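Local atomic coordinates of lysine-sensitive aspartokinase 3 (Escherichia coli, PDB entry 2J0W), a protein that catalyses the ATP-dependent phosphorylation of L-aspartate to 4-phospho-L-aspartate, the first step toward lysine, and is feedback-inhibited by lysine. Residues 12-17 / 21-26. Sequence-based numbering, arbitrary orientation.
Sequences TSVADF and NRSADI
Ser23 OG donates a hydrogen bond to the backbone O of Ser13, 2.7 Å away, and so ties the loop that follows strand 5-9 to the helix 17-27 into which that loop runs. The C=O...OG angle of 136° brings the hydroxyl in from one side of the carbonyl, only slightly tilted from its plane. With chi1 at -66°, OG stands opposite the carbonyl carbon of Ser23 and reaches back to the loop, where Ser13 CB packs against it at 3.6 Å. This is the buried, close-fitting side: Phe9, one of the ATP-binding residues, touches the side chains of both Val14 and Ser23, while Ser13 OG turns to Ser279.

At the start of the helix, Asn21 N bonds to Phe17 O at 2.8 Å, the first-turn i to i+4 link. Beside it, Asn21 ND2 sits 3.1 Å above one face of the Phe17 ring, displaced toward CE1 and CZ, and the ring and amide planes stand 86° apart. The Phe17 ring also lies against Ile129 of helix 108-131, and Asn21 OD1 accepts a hydrogen bond from Arg133.

The charged pair is looser than the buried serines. Asp16 OD1 and Arg22 NH2 remain 4.2 Å apart, the carboxylate and guanidinium planes nearly perpendicular, and no N-H of the guanidinium points at the oxygen; OD1 instead caps the helix at the N of Ala19.

The side chain of Ser13 lies about 5 Å from the bound ADP. Directed bonds thus join the loop next to the nucleotide site to the first turns of helix 17-27: Ser23 OG, with a weak second bond to Ala19 O, and the Asp16 cap. Arg22 contributes only a longer-range attraction, probably weak.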
ATOM      1  N   THR A  12     -26.866  13.750 -23.365  1.00 49.77           N
ATOM      2  CA  THR A  12     -27.730  13.090 -24.337  1.00 49.26           C
ATOM      3  C   THR A  12     -29.216  13.284 -24.038  1.00 49.76           C
ATOM      4  O   THR A  12     -30.017  13.451 -24.957  1.00 52.69           O
ATOM      5  CB  THR A  12     -27.460  11.590 -24.388  1.00 44.43           C
ATOM      6  OG1 THR A  12     -27.646  11.032 -23.082  1.00 58.25           O
ATOM      7  CG2 THR A  12     -26.048  11.322 -24.865  1.00 28.00           C
ATOM      8  N   SER A  13     -29.580  13.280 -22.759  1.00 48.16           N
ATOM      9  CA  SER A  13     -30.982  13.427 -22.367  1.00 50.38           C
ATOM     10  C   SER A  13     -31.587  14.810 -22.596  1.00 53.13           C
ATOM     11  O   SER A  13     -32.780  15.012 -22.375  1.00 54.10           O
ATOM     12  CB  SER A  13     -31.157  13.040 -20.896  1.00 43.88           C
ATOM     13  OG  SER A  13     -30.738  11.704 -20.696  1.00 46.27           O
ATOM     14  N   VAL A  14     -30.778  15.772 -23.012  1.00 51.36           N
ATOM     15  CA  VAL A  14     -31.304  17.108 -23.265  1.00 53.68           C
ATOM     16  C   VAL A  14     -30.498  17.712 -24.397  1.00 56.43           C
ATOM     17  O   VAL A  14     -30.363  18.942 -24.508  1.00 56.24           O
ATOM     18  CB  VAL A  14     -31.190  18.016 -22.022  1.00 53.30           C
ATOM     19  CG1 VAL A  14     -31.932  17.385 -20.854  1.00 43.25           C
ATOM     20  CG2 VAL A  14     -29.715  18.251 -21.673  1.00 57.48           C
ATOM     21  N   ALA A  15     -29.969  16.821 -25.233  1.00 54.46           N
ATOM     22  CA  ALA A  15     -29.150  17.192 -26.369  1.00 53.27           C
ATOM     23  C   ALA A  15     -29.929  18.042 -27.334  1.00 52.81           C
ATOM     24  O   ALA A  15     -29.390  18.962 -27.928  1.00 54.36           O
ATOM     25  CB  ALA A  15     -28.638  15.942 -27.076  1.00 55.54           C
ATOM     26  N   ASP A  16     -31.207  17.736 -27.493  1.00 56.69           N
ATOM     27  CA  ASP A  16     -32.040  18.495 -28.416  1.00 59.88           C
ATOM     28  C   ASP A  16     -33.495  18.519 -28.001  1.00 61.01           C
ATOM     29  O   ASP A  16     -33.895  17.866 -27.032  1.00 61.28           O
ATOM     30  CB  ASP A  16     -31.941  17.908 -29.820  1.00 53.82           C
ATOM     31  CG  ASP A  16     -32.248  16.430 -29.844  1.00 64.30           C
ATOM     32  OD1 ASP A  16     -33.200  16.010 -29.143  1.00 60.25           O
ATOM     33  OD2 ASP A  16     -31.541  15.691 -30.569  1.00 67.02           O
ATOM     34  N   PHE A  17     -34.284  19.267 -28.762  1.00 62.28           N
ATOM     35  CA  PHE A  17     -35.706  19.406 -28.503  1.00 66.58           C
ATOM     36  C   PHE A  17     -36.411  18.074 -28.190  1.00 68.85           C
ATOM     37  O   PHE A  17     -37.009  17.920 -27.122  1.00 69.26           O
ATOM     38  CB  PHE A  17     -36.370  20.091 -29.698  1.00 68.95           C
ATOM     39  CG  PHE A  17     -37.804  20.464 -29.462  1.00 70.63           C
ATOM     40  CD1 PHE A  17     -38.830  19.759 -30.079  1.00 70.32           C
ATOM     41  CD2 PHE A  17     -38.127  21.527 -28.620  1.00 74.95           C
ATOM     42  CE1 PHE A  17     -40.162  20.106 -29.862  1.00 76.18           C
ATOM     43  CE2 PHE A  17     -39.454  21.883 -28.394  1.00 74.61           C
ATOM     44  CZ  PHE A  17     -40.474  21.171 -29.017  1.00 77.00           C
ATOM     45  N   ASN A  21     -37.780  16.719 -24.718  1.00 51.70           N
ATOM     46  CA  ASN A  21     -39.175  16.336 -24.552  1.00 51.86           C
ATOM     47  C   ASN A  21     -39.282  14.948 -23.894  1.00 52.58           C
ATOM     48  O   ASN A  21     -40.015  14.767 -22.911  1.00 49.87           O
ATOM     49  CB  ASN A  21     -39.890  16.336 -25.912  1.00 52.23           C
ATOM     50  CG  ASN A  21     -40.583  17.666 -26.215  1.00 52.79           C
ATOM     51  OD1 ASN A  21     -41.305  18.219 -25.374  1.00 48.32           O
ATOM     52  ND2 ASN A  21     -40.385  18.171 -27.426  1.00 49.18           N
ATOM     53  N   ARG A  22     -38.565  13.963 -24.435  1.00 51.18           N
ATOM     54  CA  ARG A  22     -38.588  12.632 -23.836  1.00 50.58           C
ATOM     55  C   ARG A  22     -38.404  12.810 -22.333  1.00 54.32           C
ATOM     56  O   ARG A  22     -39.146  12.238 -21.533  1.00 56.82           O
ATOM     57  CB  ARG A  22     -37.447  11.761 -24.367  1.00 45.85           C
ATOM     58  CG  ARG A  22     -37.742  10.999 -25.643  1.00 45.08           C
ATOM     59  CD  ARG A  22     -36.496  10.271 -26.149  1.00 42.52           C
ATOM     60  NE  ARG A  22     -35.905  10.950 -27.300  1.00 60.22           N
ATOM     61  CZ  ARG A  22     -34.657  11.415 -27.350  1.00 62.99           C
ATOM     62  NH1 ARG A  22     -33.849  11.282 -26.304  1.00 69.75           N
ATOM     63  NH2 ARG A  22     -34.214  12.012 -28.452  1.00 65.35           N
ATOM     64  N   SER A  23     -37.416  13.623 -21.965  1.00 53.09           N
ATOM     65  CA  SER A  23     -37.111  13.875 -20.564  1.00 55.96           C
ATOM     66  C   SER A  23     -38.219  14.625 -19.840  1.00 56.19           C
ATOM     67  O   SER A  23     -38.473  14.379 -18.663  1.00 56.60           O
ATOM     68  CB  SER A  23     -35.791  14.649 -20.441  1.00 55.44           C
ATOM     69  OG  SER A  23     -34.698  13.855 -20.876  1.00 44.14           O
ATOM     70  N   ALA A  24     -38.874  15.544 -20.535  1.00 57.30           N
ATOM     71  CA  ALA A  24     -39.951  16.301 -19.914  1.00 60.81           C
ATOM     72  C   ALA A  24     -41.094  15.344 -19.603  1.00 62.61           C
ATOM     73  O   ALA A  24     -41.740  15.451 -18.553  1.00 63.75           O
ATOM     74  CB  ALA A  24     -40.429  17.408 -20.840  1.00 59.24           C
ATOM     75  N   ASP A  25     -41.342  14.405 -20.514  1.00 61.21           N
ATOM     76  CA  ASP A  25     -42.407  13.433 -20.298  1.00 62.87           C
ATOM     77  C   ASP A  25     -42.118  12.752 -18.967  1.00 62.00           C
ATOM     78  O   ASP A  25     -42.868  12.915 -17.999  1.00 59.27           O
ATOM     79  CB  ASP A  25     -42.449  12.397 -21.429  1.00 66.89           C
ATOM     80  CG  ASP A  25     -42.830  13.010 -22.780  1.00 77.48           C
ATOM     81  OD1 ASP A  25     -43.710  13.901 -22.827  1.00 82.52           O
ATOM     82  OD2 ASP A  25     -42.264  12.582 -23.808  1.00 80.10           O
ATOM     83  N   ILE A  26     -41.012  12.013 -18.924  1.00 62.36           N
ATOM     84  CA  ILE A  26     -40.570  11.307 -17.724  1.00 62.26           C
ATOM     85  C   ILE A  26     -40.797  12.088 -16.416  1.00 63.42           C
ATOM     86  O   ILE A  26     -41.267  11.530 -15.420  1.00 59.84           O
ATOM     87  CB  ILE A  26     -39.078  10.970 -17.833  1.00 59.69           C
ATOM     88  CG1 ILE A  26     -38.849  10.014 -19.001  1.00 49.58           C
ATOM     89  CG2 ILE A  26     -38.581  10.363 -16.536  1.00 63.71           C
ATOM     90  CD1 ILE A  26     -37.458   9.424 -19.020  1.00 39.59           C
TER